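Long-range contacts in alanine racemase, biosynthetic (Pseudomonas aeruginosa PAO1, PDB 6A2F), which belongs to the alanine racemase family, pairing an N-terminal TIM-type barrel that carries a pyridoxal phosphate-modified lysine with a C-terminal beta domain: residues I13-Y17 against A48-D54; A64-R68 against Q93-D97; S194-L198 against R209-M213. All coordinates share one frame; numbering follows the deposited sequence.

Contact 1: residues I13-Y17 against A48-D54; sequences IRHNY and ALHDDAD
On the outer, helical layer of the TIM-type barrel, R14 of helix 10-22 reaches over the loop that leaves helix 42-48 and takes hold of D52. The grip is side-on and two-pronged: NE of R14 meets OD2 of D52 at 2.7 Å, while NH2 of R14 reaches OD1 of D52, also at 2.7 Å. Both oxygens lie close to the guanidinium plane, yet the carboxylate is turned 40° against it, so OD2 is approached from above its own plane and OD1 from its syn side. A bend at chi3 swings the guanidinium round to meet the acid, and one of its faces lies over the carbonyl oxygen of A48. A water donates to both O of R14 and OD2 of D52, tying the acid to the helix backbone as well.

Next to the salt bridge the packing is apolar. The two methyls of L49 part company: CD1 touches CG2 of I13 at 3.9 Å, and CD2 rests against CB of Y17 at 3.8 Å. With CG anti to the backbone N (chi1 -178°), the Y17 ring runs past L49 toward the start of strand 55-58. Its hydroxyl also hydrogen-bonds to A29 O within strand 28-32, and it accepts the N-H of D54, N to OH 3.0 Å, almost straight at 168°.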
# COMPACT_ATOMS: atom_id res chain seq x y z
N ILE A 13 14.16 -17.47 -0.21
CA ILE A 13 14.13 -16.96 -1.58
C ILE A 13 15.13 -17.72 -2.46
O ILE A 13 14.80 -18.10 -3.59
CB ILE A 13 14.37 -15.43 -1.64
CG1 ILE A 13 13.19 -14.70 -0.98
CG2 ILE A 13 14.57 -14.95 -3.08
CD1 ILE A 13 13.45 -13.24 -0.65
N ARG A 14 16.33 -17.95 -1.94
CA ARG A 14 17.34 -18.77 -2.63
C ARG A 14 16.80 -20.17 -2.91
O ARG A 14 16.96 -20.69 -4.02
CB ARG A 14 18.64 -18.86 -1.82
CG ARG A 14 19.39 -17.54 -1.67
CD ARG A 14 20.78 -17.73 -1.07
NE ARG A 14 21.74 -18.21 -2.05
CZ ARG A 14 23.02 -18.47 -1.80
NH1 ARG A 14 23.52 -18.29 -0.58
NH2 ARG A 14 23.81 -18.90 -2.77
N HIS A 15 16.15 -20.77 -1.91
CA HIS A 15 15.51 -22.08 -2.04
C HIS A 15 14.44 -22.10 -3.14
O HIS A 15 14.44 -22.98 -4.00
CB HIS A 15 14.91 -22.52 -0.69
CG HIS A 15 14.22 -23.85 -0.74
ND1 HIS A 15 12.91 -24.00 -1.14
CD2 HIS A 15 14.67 -25.10 -0.44
CE1 HIS A 15 12.58 -25.28 -1.08
NE2 HIS A 15 13.63 -25.96 -0.66
N ASN A 16 13.54 -21.12 -3.10
CA ASN A 16 12.44 -21.06 -4.06
C ASN A 16 12.94 -20.81 -5.48
O ASN A 16 12.36 -21.33 -6.44
CB ASN A 16 11.43 -19.98 -3.66
CG ASN A 16 10.77 -20.26 -2.33
OD1 ASN A 16 10.66 -21.41 -1.89
ND2 ASN A 16 10.32 -19.20 -1.67
N TYR A 17 14.01 -20.03 -5.60
CA TYR A 17 14.64 -19.79 -6.90
C TYR A 17 15.23 -21.06 -7.51
O TYR A 17 15.06 -21.32 -8.70
CB TYR A 17 15.70 -18.69 -6.82
CG TYR A 17 16.33 -18.41 -8.16
CD1 TYR A 17 15.64 -17.67 -9.12
CD2 TYR A 17 17.59 -18.90 -8.48
CE1 TYR A 17 16.19 -17.42 -10.37
CE2 TYR A 17 18.16 -18.65 -9.72
CZ TYR A 17 17.45 -17.91 -10.66
OH TYR A 17 18.00 -17.65 -11.90
N ALA A 48 21.29 -11.55 -2.12
CA ALA A 48 21.15 -12.97 -1.84
C ALA A 48 21.20 -13.82 -3.11
O ALA A 48 21.75 -14.92 -3.10
CB ALA A 48 19.86 -13.23 -1.08
N LEU A 49 20.65 -13.29 -4.21
CA LEU A 49 20.64 -13.98 -5.51
C LEU A 49 21.72 -13.45 -6.47
O LEU A 49 21.62 -13.62 -7.70
CB LEU A 49 19.25 -13.88 -6.17
CG LEU A 49 18.03 -14.50 -5.48
CD1 LEU A 49 16.74 -14.02 -6.13
CD2 LEU A 49 18.10 -16.03 -5.45
N HIS A 50 22.75 -12.81 -5.91
CA HIS A 50 23.82 -12.18 -6.69
C HIS A 50 24.52 -13.16 -7.63
O HIS A 50 24.78 -12.83 -8.79
CB HIS A 50 24.83 -11.52 -5.74
CG HIS A 50 25.88 -10.72 -6.44
ND1 HIS A 50 25.88 -9.34 -6.46
CD2 HIS A 50 26.98 -11.10 -7.14
CE1 HIS A 50 26.92 -8.91 -7.15
NE2 HIS A 50 27.60 -9.96 -7.57
N ASP A 51 24.82 -14.35 -7.12
CA ASP A 51 25.51 -15.39 -7.89
C ASP A 51 24.56 -16.50 -8.34
O ASP A 51 24.77 -17.10 -9.39
CB ASP A 51 26.67 -15.97 -7.09
CG ASP A 51 27.59 -14.89 -6.53
OD1 ASP A 51 28.05 -14.04 -7.32
OD2 ASP A 51 27.85 -14.90 -5.31
N ASP A 52 23.53 -16.76 -7.55
CA ASP A 52 22.54 -17.79 -7.85
C ASP A 52 21.79 -17.53 -9.15
O ASP A 52 21.56 -18.45 -9.94
CB ASP A 52 21.52 -17.93 -6.72
CG ASP A 52 22.06 -18.68 -5.51
OD1 ASP A 52 23.28 -18.96 -5.45
OD2 ASP A 52 21.25 -18.97 -4.60
N ALA A 53 21.39 -16.27 -9.36
CA ALA A 53 20.49 -15.91 -10.45
C ALA A 53 21.18 -15.85 -11.80
O ALA A 53 22.30 -15.34 -11.92
CB ALA A 53 19.79 -14.59 -10.14
N ASP A 54 20.51 -16.37 -12.82
CA ASP A 54 21.01 -16.29 -14.19
C ASP A 54 20.86 -14.88 -14.73
O ASP A 54 21.61 -14.46 -15.60
CB ASP A 54 20.26 -17.28 -15.09
CG ASP A 54 20.29 -18.70 -14.55
OD1 ASP A 54 21.33 -19.11 -13.99
OD2 ASP A 54 19.27 -19.42 -14.70
O HOH W 1 19.16 -20.29 -5.50

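Contact 2: residues A64-R68 against Q93-D97; sequences AAEVR and QLRLD
Two successive beta-alpha units of the barrel meet here, helix 61-70 lying against the turn that ends helix 87-93 and leads into strand 98-100. That turn is a Schellman motif, with R95 at positive phi, and R68 reads its backbone. NE of R68 donates to O of L94 at 2.6 Å, and NH2 of R68 to O of R95 at 2.8 Å; a weak second bond from NH2 also falls on the L94 oxygen. Both acceptors lie at the guanidinium edge, near its plane, but their carbonyls are turned differently: NE is tilted 32° from the carbonyl plane of L94, whereas NH2 stands above that of R95. Bends at chi2 and chi3 fold the R68 chain back so that its guanidinium edge faces the turn. NH1 is engaged as well, by the carbonyls of H71 and A74 beyond the end of its own helix, which should fix the rotation of the group.

The leucines of the turn lie against the small residues of helix 61-70. CD1 of L94 sits 3.9 Å from CB of A65, its CD2 faces the aliphatic part of R68, and CD1 of L96 presses to 3.6 Å from CB of A64. The result joins a Schellman helix end to the helix of the preceding beta-alpha unit, an arrangement of the helical layer of a TIM-type barrel.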
# COMPACT_ATOMS: atom_id res chain seq x y z
N ALA A 64 16.22 -0.99 -12.42
CA ALA A 64 17.36 -1.57 -13.12
C ALA A 64 18.67 -0.93 -12.67
O ALA A 64 19.69 -1.62 -12.52
CB ALA A 64 17.19 -1.43 -14.63
N ALA A 65 18.64 0.39 -12.43
CA ALA A 65 19.83 1.13 -11.99
C ALA A 65 20.29 0.64 -10.62
O ALA A 65 21.49 0.52 -10.38
CB ALA A 65 19.55 2.62 -11.96
N GLU A 66 19.32 0.37 -9.74
CA GLU A 66 19.59 -0.20 -8.43
C GLU A 66 20.23 -1.59 -8.55
O GLU A 66 21.20 -1.89 -7.85
CB GLU A 66 18.31 -0.26 -7.60
CG GLU A 66 18.51 -0.77 -6.18
CD GLU A 66 17.23 -0.80 -5.35
OE1 GLU A 66 17.35 -0.85 -4.11
OE2 GLU A 66 16.12 -0.77 -5.92
N VAL A 67 19.70 -2.43 -9.45
CA VAL A 67 20.24 -3.77 -9.67
C VAL A 67 21.67 -3.73 -10.24
O VAL A 67 22.55 -4.44 -9.75
CB VAL A 67 19.32 -4.65 -10.55
CG1 VAL A 67 19.94 -6.02 -10.78
CG2 VAL A 67 17.95 -4.81 -9.90
N ARG A 68 21.90 -2.88 -11.25
CA ARG A 68 23.22 -2.76 -11.86
C ARG A 68 24.26 -2.26 -10.87
O ARG A 68 25.42 -2.69 -10.89
CB ARG A 68 23.19 -1.86 -13.11
CG ARG A 68 24.53 -1.69 -13.82
CD ARG A 68 25.11 -3.01 -14.32
NE ARG A 68 24.44 -3.50 -15.53
CZ ARG A 68 24.27 -4.78 -15.83
NH1 ARG A 68 24.71 -5.73 -15.02
NH2 ARG A 68 23.65 -5.12 -16.96
N GLN A 93 24.16 2.75 -20.98
CA GLN A 93 25.20 2.85 -19.95
C GLN A 93 25.12 1.67 -18.98
O GLN A 93 26.15 1.11 -18.59
CB GLN A 93 25.08 4.19 -19.19
CG GLN A 93 26.10 4.41 -18.07
CD GLN A 93 25.83 5.67 -17.25
OE1 GLN A 93 25.59 5.61 -16.03
NE2 GLN A 93 25.89 6.83 -17.90
N LEU A 94 23.90 1.28 -18.60
CA LEU A 94 23.68 0.21 -17.63
C LEU A 94 23.66 -1.18 -18.26
O LEU A 94 23.46 -2.19 -17.56
CB LEU A 94 22.40 0.46 -16.83
CG LEU A 94 22.24 1.81 -16.12
CD1 LEU A 94 20.80 2.00 -15.62
CD2 LEU A 94 23.25 1.99 -15.00
N ARG A 95 23.87 -1.24 -19.57
CA ARG A 95 23.89 -2.50 -20.33
C ARG A 95 22.66 -3.38 -20.06
O ARG A 95 22.78 -4.52 -19.58
CB ARG A 95 25.20 -3.26 -20.09
CG ARG A 95 26.42 -2.62 -20.73
CD ARG A 95 27.60 -3.59 -20.67
NE ARG A 95 28.61 -3.34 -21.71
CZ ARG A 95 29.27 -4.29 -22.37
NH1 ARG A 95 30.17 -3.96 -23.29
NH2 ARG A 95 29.03 -5.57 -22.12
N LEU A 96 21.49 -2.84 -20.39
CA LEU A 96 20.22 -3.49 -20.09
C LEU A 96 19.62 -4.18 -21.31
O LEU A 96 19.87 -3.77 -22.45
CB LEU A 96 19.22 -2.48 -19.53
CG LEU A 96 19.62 -1.67 -18.29
CD1 LEU A 96 18.50 -0.71 -17.93
CD2 LEU A 96 19.96 -2.57 -17.11
N ASP A 97 18.83 -5.22 -21.05
CA ASP A 97 18.02 -5.85 -22.08
C ASP A 97 16.77 -5.03 -22.28
O ASP A 97 16.04 -4.74 -21.32
CB ASP A 97 17.64 -7.27 -21.69
CG ASP A 97 18.76 -8.27 -21.90
OD1 ASP A 97 19.95 -7.86 -21.93
OD2 ASP A 97 18.44 -9.47 -22.03

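Contact 3: residues S194-L198 against R209-M213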
# COMPACT_ATOMS: atom_id res chain seq x y z
N SER A 194 5.56 -17.56 -12.97
CA SER A 194 5.62 -18.56 -11.90
C SER A 194 4.62 -19.68 -12.13
O SER A 194 4.97 -20.87 -12.08
CB SER A 194 5.37 -17.92 -10.53
OG SER A 194 6.39 -16.99 -10.19
N ALA A 195 3.37 -19.29 -12.40
CA ALA A 195 2.30 -20.22 -12.71
C ALA A 195 2.73 -21.24 -13.77
O ALA A 195 2.63 -22.45 -13.55
CB ALA A 195 1.06 -19.47 -13.16
N ALA A 196 3.25 -20.73 -14.89
CA ALA A 196 3.65 -21.58 -16.00
C ALA A 196 4.92 -22.37 -15.70
O ALA A 196 5.08 -23.49 -16.20
CB ALA A 196 3.82 -20.75 -17.27
N VAL A 197 5.82 -21.80 -14.90
CA VAL A 197 7.06 -22.49 -14.51
C VAL A 197 6.73 -23.80 -13.81
O VAL A 197 7.45 -24.80 -13.96
CB VAL A 197 7.96 -21.62 -13.60
CG1 VAL A 197 9.03 -22.45 -12.91
CG2 VAL A 197 8.61 -20.50 -14.40
N LEU A 198 5.63 -23.80 -13.06
CA LEU A 198 5.24 -24.96 -12.28
C LEU A 198 4.30 -25.91 -13.02
O LEU A 198 4.25 -27.10 -12.71
CB LEU A 198 4.62 -24.53 -10.95
CG LEU A 198 5.57 -23.99 -9.88
CD1 LEU A 198 4.83 -23.06 -8.93
CD2 LEU A 198 6.27 -25.11 -9.12
N ARG A 209 10.57 -16.81 -16.11
CA ARG A 209 10.42 -15.52 -15.42
C ARG A 209 9.65 -15.68 -14.12
O ARG A 209 8.54 -15.14 -13.99
CB ARG A 209 9.73 -14.48 -16.31
CG ARG A 209 10.31 -14.33 -17.70
CD ARG A 209 9.77 -13.10 -18.40
NE ARG A 209 8.31 -13.05 -18.43
CZ ARG A 209 7.54 -13.61 -19.37
NH1 ARG A 209 8.09 -14.29 -20.37
NH2 ARG A 209 6.23 -13.49 -19.29
N PRO A 210 10.23 -16.41 -13.14
CA PRO A 210 9.53 -16.53 -11.86
C PRO A 210 9.60 -15.25 -11.02
O PRO A 210 10.68 -14.68 -10.85
CB PRO A 210 10.26 -17.68 -11.16
CG PRO A 210 11.62 -17.70 -11.77
CD PRO A 210 11.42 -17.28 -13.20
N GLY A 211 8.44 -14.82 -10.54
CA GLY A 211 8.31 -13.73 -9.60
C GLY A 211 7.77 -14.21 -8.26
O GLY A 211 8.53 -14.59 -7.37
N ILE A 212 6.44 -14.22 -8.14
CA ILE A 212 5.75 -14.51 -6.88
C ILE A 212 6.22 -15.80 -6.18
O ILE A 212 6.34 -15.83 -4.95
CB ILE A 212 4.21 -14.47 -7.05
CG1 ILE A 212 3.48 -14.45 -5.70
CG2 ILE A 212 3.72 -15.62 -7.93
CD1 ILE A 212 3.58 -13.14 -4.95
N MET A 213 6.50 -16.85 -6.96
CA MET A 213 6.92 -18.13 -6.39
C MET A 213 8.24 -18.03 -5.64
O MET A 213 8.49 -18.81 -4.70
CB MET A 213 6.98 -19.23 -7.46
CG MET A 213 8.20 -19.19 -8.38
SD MET A 213 8.22 -20.55 -9.57
CE MET A 213 8.66 -21.93 -8.51
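The first turn of helix 194-199 lies against the loop after strand 207-208, the backbones coming closest where CA of S194 is 4.4 Å from CA of P210, before the loop tightens into a 3-10 turn at I212 and M213. The hydroxyl of S194 projects into this bend. Its OG receives the N-H of M213 at 3.2 Å between N and OG, nearly straight at 168°, and stands 3.0 Å from N of G211. The same OG hydrogen-bonds to phosphate oxygen OP3 of the modified residue at position 34, while the N-H groups of G211 and I212 are donated to OP3 and OP1. Serine and loop amides therefore form part of the phosphate-binding pocket of the cofactor, and several donors gathered there would be expected to stabilise its negative charge. R209 gives NE to ring nitrogen N1 of the same cofactor, while NH2 of R209 bonds to O of S158.

M213 also packs against the serine through its side chain. Its CG lies between the backbone N and the carbonyl carbon (chi1 77°), which brings CG to 3.4 Å from OG of S194. Farther along, the M213 side chain crosses V197 at about a right angle, SD 3.9 Å from CG1 of V197. The bend at chi3 then sends the terminal methyl toward L198, tip to tip, with CE of M213 4.0 Å from CG of L198. L198 and M213 both also touch L19 of helix 10-22, P210 and M213 pack on A20, and I212 touches Y342 and L345 of helix 341-346.

Overall arrangement
The three contacts follow one another along the chain and sample the barrel from its outer layer to its cofactor site. Contacts 1 and 3 adjoin, their centres 14 Å apart: CB of N16 packs 3.3 Å from O of M213, so helix 10-22 is shared between the outer salt bridge and the phosphate-binding loop. Contact 2 stands further round the barrel, its centre 18 Å from that of contact 1 and 23 Å from that of contact 3, touching neither. Contact 3 lies nearer a bound D-lysine than contact 2 does: the side chain of I212 is about 7 Å from one, that of A64 about 14 Å.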